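PDB 5DL8: benzoate transport porin BenP from Acinetobacter baumannii AB307-0294, which probably acts as an outer-membrane porin of the OprD family, a calcium-binding beta-barrel through which small substrates such as benzoate are thought to pass. Local coordinates for residues S110-Y115 with N179-K184. Sequence-based numbering, arbitrary orientation.
Sequences SDYLKY and NEEDFK
Glu181 reaches from its loop to the backbone of Leu113, and Lys114 reaches back from the strand to the backbone of Glu180. The Glu181 chain runs extended beyond CG, with chi2 at -160°, and this carries its carboxylate to the strand. There OE2 accepts the bond from Leu113 N at 2.8 Å. The N-H points fairly straight at the oxygen (160°) and meets it on the anti side, somewhat out of the carboxylate plane. The same OE2 lies 3.2 Å from Tyr112 CA, so the carboxylate sits close against the backbone. The CB and CG of Glu181 pass beside Leu113 O, while CG also touches Tyr112 CB at 3.7 Å.

The Lys114 chain is extended until a bend at chi4 (-71°) turns the ammonium towards the loop. NZ donates to Glu180 O at 2.8 Å, approaching nearly in line with the C=O bond. Pro177 O is a second acceptor for NZ, so two loop carbonyls hold this buried amine.

The Tyr112 ring packs to one side of these bonds, against the backbone of Asn179 and Glu180. Its CE2 meets the Asn179-Glu180 peptide, 3.7 Å from Glu180 N, and CD2 meets the carbonyl of Glu180. The carbon of that carbonyl lies at the ring edge, in its plane. The hydroxyl is tied to Arg178 O and Leu148 N, which fixes the far end of the ring. At the other end of the contact, Phe183 turns a ring edge to Tyr115 O, with CE2 at 3.7 Å.

Strand 107-123 pairs with strand 72-87 in the barrel wall, and 179-184 belongs to the loop between strands 165-176 and 187-190. Side chains bonding to backbone thus join a barrel strand to an inter-strand loop, an arrangement consistent with the folded-in loops of OprD-family porins.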
# COMPACT_ATOMS: atom_id res chain seq x y z
N SER A 110 -6.96 -3.38 -23.37
CA SER A 110 -8.37 -2.95 -23.46
C SER A 110 -9.19 -3.48 -22.30
O SER A 110 -10.23 -2.95 -21.99
CB SER A 110 -8.96 -3.23 -24.87
OG SER A 110 -8.83 -4.57 -25.06
N ASP A 111 -8.67 -4.50 -21.60
CA ASP A 111 -9.29 -5.12 -20.39
C ASP A 111 -8.23 -6.00 -19.64
O ASP A 111 -7.18 -6.29 -20.18
CB ASP A 111 -10.59 -5.87 -20.76
CG ASP A 111 -10.39 -7.18 -21.47
OD1 ASP A 111 -9.35 -7.46 -21.99
OD2 ASP A 111 -11.27 -8.04 -21.50
N TYR A 112 -8.44 -6.33 -18.37
CA TYR A 112 -7.56 -7.31 -17.72
C TYR A 112 -8.33 -7.96 -16.58
O TYR A 112 -9.27 -7.38 -16.05
CB TYR A 112 -6.23 -6.71 -17.25
CG TYR A 112 -6.19 -5.83 -16.02
CD1 TYR A 112 -6.98 -4.70 -15.93
CD2 TYR A 112 -5.16 -6.02 -15.01
CE1 TYR A 112 -6.88 -3.81 -14.93
CE2 TYR A 112 -5.09 -5.14 -13.89
CZ TYR A 112 -5.93 -4.02 -13.86
OH TYR A 112 -5.87 -3.13 -12.79
N LEU A 113 -7.92 -9.21 -16.33
CA LEU A 113 -8.52 -10.12 -15.42
C LEU A 113 -7.48 -10.64 -14.48
O LEU A 113 -6.44 -11.18 -15.00
CB LEU A 113 -9.02 -11.36 -16.18
CG LEU A 113 -9.64 -12.47 -15.33
CD1 LEU A 113 -10.96 -12.08 -14.72
CD2 LEU A 113 -9.84 -13.67 -16.26
N LYS A 114 -7.75 -10.52 -13.17
CA LYS A 114 -6.96 -11.23 -12.09
C LYS A 114 -7.85 -12.31 -11.43
O LYS A 114 -9.07 -12.15 -11.40
CB LYS A 114 -6.57 -10.26 -11.04
CG LYS A 114 -5.66 -9.13 -11.42
CD LYS A 114 -5.62 -8.13 -10.30
CE LYS A 114 -4.48 -7.16 -10.45
NZ LYS A 114 -3.15 -7.85 -10.19
N TYR A 115 -7.24 -13.37 -10.90
CA TYR A 115 -7.86 -14.32 -10.04
C TYR A 115 -6.79 -15.06 -9.17
O TYR A 115 -5.62 -15.13 -9.53
CB TYR A 115 -8.73 -15.35 -10.78
CG TYR A 115 -7.97 -16.17 -11.80
CD1 TYR A 115 -7.76 -15.70 -13.07
CD2 TYR A 115 -7.47 -17.46 -11.50
CE1 TYR A 115 -7.05 -16.45 -14.03
CE2 TYR A 115 -6.78 -18.23 -12.44
CZ TYR A 115 -6.58 -17.69 -13.71
OH TYR A 115 -5.95 -18.34 -14.72
N ASN A 179 -1.57 -3.35 -11.87
CA ASN A 179 -1.80 -3.12 -13.28
C ASN A 179 -1.44 -4.31 -14.09
O ASN A 179 -1.13 -4.11 -15.30
CB ASN A 179 -1.02 -1.85 -13.77
CG ASN A 179 0.52 -1.99 -13.69
OD1 ASN A 179 1.05 -2.47 -12.73
ND2 ASN A 179 1.22 -1.46 -14.65
N GLU A 180 -1.45 -5.54 -13.52
CA GLU A 180 -1.07 -6.71 -14.30
C GLU A 180 -1.98 -7.85 -13.98
O GLU A 180 -2.56 -7.88 -12.92
CB GLU A 180 0.41 -7.22 -14.04
CG GLU A 180 1.52 -6.21 -14.15
CD GLU A 180 1.84 -5.78 -15.57
OE1 GLU A 180 1.26 -6.34 -16.56
OE2 GLU A 180 2.69 -4.84 -15.73
N GLU A 181 -1.97 -8.84 -14.85
CA GLU A 181 -2.82 -10.03 -14.74
C GLU A 181 -2.21 -11.20 -14.07
O GLU A 181 -2.90 -11.99 -13.52
CB GLU A 181 -3.20 -10.61 -16.15
CG GLU A 181 -4.06 -9.64 -16.99
CD GLU A 181 -4.86 -10.32 -18.14
OE1 GLU A 181 -4.32 -11.05 -18.92
OE2 GLU A 181 -6.05 -10.11 -18.25
N ASP A 182 -0.92 -11.37 -14.24
CA ASP A 182 -0.25 -12.60 -13.85
C ASP A 182 0.58 -12.36 -12.58
O ASP A 182 0.86 -11.25 -12.23
CB ASP A 182 0.65 -13.06 -15.01
CG ASP A 182 -0.15 -13.72 -16.12
OD1 ASP A 182 -1.41 -13.87 -15.96
OD2 ASP A 182 0.46 -14.13 -17.16
N PHE A 183 0.96 -13.45 -11.97
CA PHE A 183 1.85 -13.52 -10.79
C PHE A 183 3.21 -13.67 -11.41
O PHE A 183 3.40 -14.57 -12.21
CB PHE A 183 1.50 -14.70 -9.85
CG PHE A 183 0.33 -14.40 -8.99
CD1 PHE A 183 0.49 -13.65 -7.82
CD2 PHE A 183 -0.97 -14.77 -9.42
CE1 PHE A 183 -0.60 -13.34 -7.03
CE2 PHE A 183 -2.09 -14.39 -8.68
CZ PHE A 183 -1.90 -13.69 -7.45
N LYS A 184 4.12 -12.80 -11.00
CA LYS A 184 5.53 -12.83 -11.49
C LYS A 184 6.49 -12.65 -10.29
O LYS A 184 6.10 -12.13 -9.19
CB LYS A 184 5.73 -11.67 -12.51
CG LYS A 184 5.69 -10.31 -11.75
CD LYS A 184 5.42 -9.02 -12.52
CE LYS A 184 6.41 -8.87 -13.60
NZ LYS A 184 5.84 -7.84 -14.47